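Local coordinates for protein Keto/oxoacid ferredoxin oxidoreductase, gamma subunit (Geobacter sulfurreducens, PDB 3ON3) that probably serves as the gamma subunit of an enzyme that oxidatively decarboxylates 2-oxoacids to acyl-CoA while passing electrons to ferredoxin, at residues R158-E161 against A162-E165; L166-K169 against A170-G174; A21-I24 against M25-A29. All blocks are in the same frame, centred on the assembly; numbering follows the deposited sequence.

Along the chain contact 3 comes first, on helix 18-32. Contact 1 follows much later, in the turn after helix 148-157 that opens helix 164-181, and contact 2 continues directly up that last helix. The centres of contacts 1 and 2 lie about 11 Å apart, and Val159 packs on Asn167 between them. Contact 3 is about 17 Å from contact 1 and 16 Å from contact 2, centre to centre. Even so, the long side chain of Arg158 in contact 1 reaches Glu27 of contact 3 and forms a salt bridge with it. Two parts of the chain far apart in sequence are thereby joined beside the second subunit.

Contact 1. Residues R158-E161 against A162-E165; sequences RVPE and AFVE. With SO4 (sulfate ion), chain C.
Pro160 and Phe163 are joined by the backbone bond that closes this turn: Phe163 N donates to Pro160 O at 2.9 Å, approaching from above the carbonyl plane (54° out of it). One residue on, Val164 N reaches Glu161 O in a weak bond of 3.4 Å. Proline suits the first position because it has no N-H to satisfy and its fixed phi stiffens the entry to the turn.

Apolar packing follows the same path. Pro160 CG meets the rim of the Phe163 ring, in the ring plane, 3.8 Å from CD1, while a cation-pi contact from Arg127 holds the aromatic group from another part of the chain. Val159 CG1 rests 3.9 Å from Val164 CA. Val164 turns its own CG1 between backbone N and carbonyl carbon (chi1 76°), which presses that methyl to 3.3 Å from Glu161 O.

Charge takes over at Arg158, whose side chain, bent at chi2, lies apart from the turn. Its guanidinium meets a sulfate ion edge-on: NH1 donates almost straight to O1 of the sulfate (3.0 Å, 169°), and NH2 to O3 at 2.8 Å. NH2 also forms a salt bridge with Glu27, so a carboxylate and the sulfate both hold the group in place. Gly17 N of the second subunit binds the same sulfate, and Ile19 of that subunit packs on Arg158. The ion probably came from the crystallisation liquor; arginine suits a place beside the buried Glu27, and the sulfate may mark a spot between the subunits that accepts anions.

Taken together, residues 160-164 form two overlapping type I beta turns, a compact connection between helices 148-157 and 164-181, with Phe163 at the N-cap of the second helix.

Contact 2. Residues L166-K169 against A170-G174; sequences LNRK and AFQMG
Two successive turns of the alpha-helix 164-181 meet here, tied by regular i to i+4 backbone bonds from Ala170 N to Leu166 O, Phe171 N to Asn167 O, Gln172 N to Arg168 O and Met173 N to Lys169 O, each 2.9 Å long. On the outer face Arg168 and Gln172 run side by side. Gln172 OE1 lies over one face of the guanidinium, 3.4 Å from Arg168 NH2 but poorly angled for a hydrogen bond, and the two planes are 31° apart. Their stronger partners lie outside the pair: Arg168 NH1 forms a salt bridge with Glu152, while Gln172 uses both ends of its amide, OE1 hydrogen-bonded to Lys148 NZ and NE2 to Glu176 OE2. Replacing Arg168 with an alanine would probably leave Glu152 without its charged mate and Gln172 OE1 without the flat group it lies against. Lys169 stretches out until it bends at its last torsion (chi4 61°), bringing CE to 4.1 Å from SE of Met173, a selenomethionine. The inward face is mostly apolar, with buried Asn167 ND2 satisfied by Phe163 O: Phe171 packs on helix 148-157, the small Ala170 fits between helices 131-143 and 117-125, and Met173 lies on helix 117-125.

Contact 3. Residues A21-I24 against M25-A29; sequences AGVI and MAEAA
Val23 and Glu27 lie side by side one helical turn apart, both pointing the same way. Val23 CG1, anti to its own nitrogen (chi1 163°), sits over the flat of the Glu27 carboxylate, 3.6 Å from OE2 and 3.7 Å from both CD and OE1. Glu27 runs extended beyond CG, carrying its charge past the methyl to polar partners: OE2 takes the Arg158 salt bridge and a hydrogen bond with Tyr43 OH of the second subunit. For a buried acid these partners are likely to stabilise the charged form. Beneath the side chains the helix is regular; Glu27 N bonds to Val23 O nearly along the C=O axis at 3.0 Å, and Ala28 N to Ile24 O at 2.9 Å. The CB of Met25, a selenomethionine, lies 3.5 Å from Ala21 O, and beyond it the chain folds at chi2 and chi3. Every residue that touches here is buried, so this part of helix 18-32 is enclosed. Ile24 fits against helices 131-143 and 148-157, the small Ala28 lets Ala150 and Ala154 come close, Met25 reaches both helix 131-143 and strand 52-59, and Ala26 lies on Val56 of that strand.

Contact 1. Residues R158-E161 against A162-E165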
loop_
_atom_site.group_PDB
_atom_site.type_symbol
_atom_site.label_atom_id
_atom_site.label_comp_id
_atom_site.label_asym_id
_atom_site.label_seq_id
_atom_site.Cartn_x
_atom_site.Cartn_y
_atom_site.Cartn_z
ATOM N N ARG B 158 -6.300 7.866 -7.070
ATOM C CA ARG B 158 -5.139 6.981 -7.209
ATOM C C ARG B 158 -4.956 6.484 -8.646
ATOM O O ARG B 158 -4.390 5.432 -8.887
ATOM C CB ARG B 158 -5.281 5.785 -6.261
ATOM C CG ARG B 158 -5.216 6.167 -4.797
ATOM C CD ARG B 158 -3.843 5.878 -4.283
ATOM N NE ARG B 158 -3.577 6.385 -2.946
ATOM C CZ ARG B 158 -2.354 6.703 -2.536
ATOM N NH1 ARG B 158 -1.339 6.578 -3.377
ATOM N NH2 ARG B 158 -2.144 7.152 -1.311
ATOM N N VAL B 159 -5.409 7.269 -9.605
ATOM C CA VAL B 159 -5.447 6.836 -10.985
ATOM C C VAL B 159 -4.953 8.007 -11.831
ATOM O O VAL B 159 -5.125 9.154 -11.451
ATOM C CB VAL B 159 -6.915 6.435 -11.346
ATOM C CG1 VAL B 159 -7.298 6.841 -12.761
ATOM C CG2 VAL B 159 -7.174 4.941 -11.058
ATOM N N PRO B 160 -4.315 7.720 -12.972
ATOM C CA PRO B 160 -3.811 8.790 -13.836
ATOM C C PRO B 160 -4.957 9.441 -14.591
ATOM O O PRO B 160 -5.928 8.758 -14.943
ATOM C CB PRO B 160 -2.906 8.054 -14.839
ATOM C CG PRO B 160 -2.773 6.646 -14.321
ATOM C CD PRO B 160 -3.998 6.385 -13.503
ATOM N N GLU B 161 -4.822 10.736 -14.851
ATOM C CA GLU B 161 -5.823 11.510 -15.549
ATOM C C GLU B 161 -6.165 10.891 -16.885
ATOM O O GLU B 161 -7.312 10.952 -17.328
ATOM C CB GLU B 161 -5.335 12.945 -15.770
ATOM C CG GLU B 161 -6.389 13.818 -16.469
ATOM C CD GLU B 161 -6.006 15.291 -16.556
ATOM O OE1 GLU B 161 -5.537 15.849 -15.546
ATOM O OE2 GLU B 161 -6.189 15.898 -17.632
ATOM N N ALA B 162 -5.170 10.300 -17.533
ATOM C CA ALA B 162 -5.383 9.699 -18.844
ATOM C C ALA B 162 -6.253 8.427 -18.793
ATOM O O ALA B 162 -6.835 8.029 -19.799
ATOM C CB ALA B 162 -4.059 9.418 -19.523
ATOM N N PHE B 163 -6.367 7.806 -17.629
ATOM C CA PHE B 163 -7.109 6.553 -17.563
ATOM C C PHE B 163 -8.348 6.709 -16.706
ATOM O O PHE B 163 -8.979 5.725 -16.310
ATOM C CB PHE B 163 -6.228 5.407 -17.041
ATOM C CG PHE B 163 -5.113 5.020 -17.984
ATOM C CD1 PHE B 163 -3.795 5.088 -17.583
ATOM C CD2 PHE B 163 -5.393 4.594 -19.271
ATOM C CE1 PHE B 163 -2.767 4.742 -18.449
ATOM C CE2 PHE B 163 -4.377 4.241 -20.139
ATOM C CZ PHE B 163 -3.058 4.318 -19.726
ATOM N N VAL B 164 -8.697 7.961 -16.439
ATOM C CA VAL B 164 -9.712 8.256 -15.440
ATOM C C VAL B 164 -11.109 7.726 -15.850
ATOM O O VAL B 164 -11.800 7.133 -15.043
ATOM C CB VAL B 164 -9.686 9.761 -15.014
ATOM C CG1 VAL B 164 -10.312 10.645 -16.076
ATOM C CG2 VAL B 164 -10.340 9.936 -13.655
ATOM N N GLU B 165 -11.496 7.910 -17.108
ATOM C CA GLU B 165 -12.732 7.319 -17.631
ATOM C C GLU B 165 -12.821 5.795 -17.466
ATOM O O GLU B 165 -13.830 5.278 -16.983
ATOM C CB GLU B 165 -12.934 7.695 -19.104
ATOM C CG GLU B 165 -12.997 9.202 -19.360
ATOM C CD GLU B 165 -11.641 9.845 -19.679
ATOM O OE1 GLU B 165 -10.575 9.274 -19.342
ATOM O OE2 GLU B 165 -11.653 10.941 -20.275
HETATM S S SO4 C . 1.415 8.185 -1.374
HETATM O O1 SO4 C . 1.444 7.002 -2.222
HETATM O O2 SO4 C . 2.421 9.118 -1.847
HETATM O O3 SO4 C . 0.093 8.798 -1.482
HETATM O O4 SO4 C . 1.662 7.864 0.027
#

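Contact 2. Residues L166-K169 against A170-G174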
loop_
_atom_site.group_PDB
_atom_site.type_symbol
_atom_site.label_atom_id
_atom_site.label_comp_id
_atom_site.label_asym_id
_atom_site.label_seq_id
_atom_site.Cartn_x
_atom_site.Cartn_y
_atom_site.Cartn_z
ATOM N N LEU B 166 -11.764 5.081 -17.852
ATOM C CA LEU B 166 -11.731 3.613 -17.746
ATOM C C LEU B 166 -11.861 3.110 -16.302
ATOM O O LEU B 166 -12.544 2.148 -16.041
ATOM C CB LEU B 166 -10.450 3.047 -18.377
ATOM C CG LEU B 166 -10.376 3.001 -19.905
ATOM C CD1 LEU B 166 -11.164 4.146 -20.533
ATOM C CD2 LEU B 166 -8.930 3.035 -20.372
ATOM N N ASN B 167 -11.197 3.764 -15.365
ATOM C CA ASN B 167 -11.343 3.372 -13.978
ATOM C C ASN B 167 -12.735 3.680 -13.413
ATOM O O ASN B 167 -13.291 2.875 -12.677
ATOM C CB ASN B 167 -10.228 3.971 -13.114
ATOM C CG ASN B 167 -8.880 3.298 -13.367
ATOM O OD1 ASN B 167 -8.420 2.508 -12.559
ATOM N ND2 ASN B 167 -8.263 3.596 -14.508
ATOM N N ARG B 168 -13.299 4.839 -13.753
ATOM C CA ARG B 168 -14.674 5.115 -13.353
ATOM C C ARG B 168 -15.598 4.005 -13.856
ATOM O O ARG B 168 -16.414 3.491 -13.110
ATOM C CB ARG B 168 -15.151 6.483 -13.872
ATOM C CG ARG B 168 -16.673 6.587 -14.036
ATOM C CD ARG B 168 -17.446 6.589 -12.714
ATOM N NE ARG B 168 -18.882 6.414 -12.962
ATOM C CZ ARG B 168 -19.857 6.620 -12.076
ATOM N NH1 ARG B 168 -19.586 7.031 -10.848
ATOM N NH2 ARG B 168 -21.117 6.408 -12.423
ATOM N N LYS B 169 -15.455 3.651 -15.134
ATOM C CA LYS B 169 -16.232 2.578 -15.745
ATOM C C LYS B 169 -16.027 1.225 -15.044
ATOM O O LYS B 169 -16.987 0.496 -14.781
ATOM C CB LYS B 169 -15.913 2.470 -17.240
ATOM C CG LYS B 169 -16.821 1.506 -18.009
ATOM C CD LYS B 169 -16.492 1.517 -19.495
ATOM C CE LYS B 169 -17.393 0.574 -20.275
ATOM N NZ LYS B 169 -18.830 0.967 -20.141
ATOM N N ALA B 170 -14.780 0.897 -14.735
ATOM C CA ALA B 170 -14.461 -0.355 -14.060
ATOM C C ALA B 170 -15.129 -0.399 -12.695
ATOM O O ALA B 170 -15.708 -1.413 -12.297
ATOM C CB ALA B 170 -12.928 -0.515 -13.912
ATOM N N PHE B 171 -15.016 0.703 -11.969
ATOM C CA PHE B 171 -15.589 0.793 -10.637
ATOM C C PHE B 171 -17.115 0.646 -10.690
ATOM O O PHE B 171 -17.699 -0.122 -9.928
ATOM C CB PHE B 171 -15.197 2.127 -9.999
ATOM C CG PHE B 171 -15.952 2.452 -8.735
ATOM C CD1 PHE B 171 -15.606 1.853 -7.527
ATOM C CD2 PHE B 171 -16.985 3.386 -8.745
ATOM C CE1 PHE B 171 -16.294 2.162 -6.355
ATOM C CE2 PHE B 171 -17.687 3.701 -7.574
ATOM C CZ PHE B 171 -17.340 3.093 -6.382
ATOM N N GLN B 172 -17.750 1.392 -11.592
ATOM C CA GLN B 172 -19.206 1.365 -11.742
ATOM C C GLN B 172 -19.685 -0.043 -12.096
ATOM O O GLN B 172 -20.627 -0.553 -11.508
ATOM C CB GLN B 172 -19.647 2.372 -12.818
ATOM C CG GLN B 172 -21.135 2.380 -13.103
ATOM C CD GLN B 172 -21.966 2.555 -11.848
ATOM O OE1 GLN B 172 -21.636 3.344 -10.975
ATOM N NE2 GLN B 172 -23.040 1.800 -11.753
HETATM N N MSE B 173 -19.007 -0.673 -13.046
HETATM C CA MSE B 173 -19.371 -2.009 -13.489
HETATM C C MSE B 173 -19.178 -3.088 -12.436
HETATM O O MSE B 173 -20.005 -4.003 -12.325
HETATM C CB MSE B 173 -18.621 -2.384 -14.759
HETATM C CG MSE B 173 -18.961 -1.494 -15.942
HETATM SE SE MSE B 173 -18.556 -2.359 -17.647
HETATM C CE MSE B 173 -19.960 -3.720 -17.614
ATOM N N GLY B 174 -18.077 -3.016 -11.692
ATOM C CA GLY B 174 -17.885 -3.929 -10.581
ATOM C C GLY B 174 -19.085 -3.807 -9.641
ATOM O O GLY B 174 -19.701 -4.800 -9.206
#

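Contact 3. Residues A21-I24 against M25-A29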
loop_
_atom_site.group_PDB
_atom_site.type_symbol
_atom_site.label_atom_id
_atom_site.label_comp_id
_atom_site.label_asym_id
_atom_site.label_seq_id
_atom_site.Cartn_x
_atom_site.Cartn_y
_atom_site.Cartn_z
ATOM N N ALA B 21 -5.831 -1.844 -4.090
ATOM C CA ALA B 21 -7.242 -1.983 -3.707
ATOM C C ALA B 21 -7.395 -1.758 -2.214
ATOM O O ALA B 21 -8.283 -1.036 -1.772
ATOM C CB ALA B 21 -7.797 -3.357 -4.102
ATOM N N GLY B 22 -6.524 -2.391 -1.442
ATOM C CA GLY B 22 -6.503 -2.213 -0.008
ATOM C C GLY B 22 -6.324 -0.754 0.347
ATOM O O GLY B 22 -7.038 -0.209 1.195
ATOM N N VAL B 23 -5.369 -0.111 -0.312
ATOM C CA VAL B 23 -5.103 1.292 -0.043
ATOM C C VAL B 23 -6.311 2.190 -0.370
ATOM O O VAL B 23 -6.721 3.015 0.449
ATOM C CB VAL B 23 -3.863 1.779 -0.776
ATOM C CG1 VAL B 23 -3.854 3.299 -0.806
ATOM C CG2 VAL B 23 -2.599 1.210 -0.109
ATOM N N ILE B 24 -6.866 2.020 -1.566
ATOM C CA ILE B 24 -8.091 2.709 -1.962
ATOM C C ILE B 24 -9.237 2.536 -0.944
ATOM O O ILE B 24 -9.869 3.517 -0.531
ATOM C CB ILE B 24 -8.540 2.255 -3.357
ATOM C CG1 ILE B 24 -7.521 2.712 -4.402
ATOM C CG2 ILE B 24 -9.923 2.801 -3.678
ATOM C CD1 ILE B 24 -7.778 2.165 -5.780
HETATM N N MSE B 25 -9.478 1.298 -0.515
HETATM C CA MSE B 25 -10.503 1.037 0.500
HETATM C C MSE B 25 -10.236 1.757 1.816
HETATM O O MSE B 25 -11.169 2.273 2.433
HETATM C CB MSE B 25 -10.653 -0.464 0.780
HETATM C CG MSE B 25 -11.687 -1.173 -0.058
HETATM SE SE MSE B 25 -13.545 -0.661 0.283
HETATM C CE MSE B 25 -13.372 -0.165 2.149
ATOM N N ALA B 26 -8.976 1.764 2.261
ATOM C CA ALA B 26 -8.609 2.425 3.510
ATOM C C ALA B 26 -8.823 3.952 3.444
ATOM O O ALA B 26 -9.316 4.565 4.399
ATOM C CB ALA B 26 -7.137 2.081 3.909
ATOM N N GLU B 27 -8.444 4.556 2.321
ATOM C CA GLU B 27 -8.594 6.002 2.123
ATOM C C GLU B 27 -10.056 6.423 1.867
ATOM O O GLU B 27 -10.460 7.533 2.219
ATOM C CB GLU B 27 -7.641 6.488 1.018
ATOM C CG GLU B 27 -6.155 6.419 1.444
ATOM C CD GLU B 27 -5.150 6.576 0.300
ATOM O OE1 GLU B 27 -5.565 6.627 -0.874
ATOM O OE2 GLU B 27 -3.925 6.634 0.584
ATOM N N ALA B 28 -10.851 5.523 1.285
ATOM C CA ALA B 28 -12.277 5.789 1.119
ATOM C C ALA B 28 -12.888 5.949 2.493
ATOM O O ALA B 28 -13.617 6.893 2.744
ATOM C CB ALA B 28 -12.959 4.668 0.366
ATOM N N ALA B 29 -12.551 5.031 3.396
ATOM C CA ALA B 29 -13.096 5.052 4.744
ATOM C C ALA B 29 -12.680 6.272 5.563
ATOM O O ALA B 29 -13.493 6.853 6.269
ATOM C CB ALA B 29 -12.713 3.779 5.484
#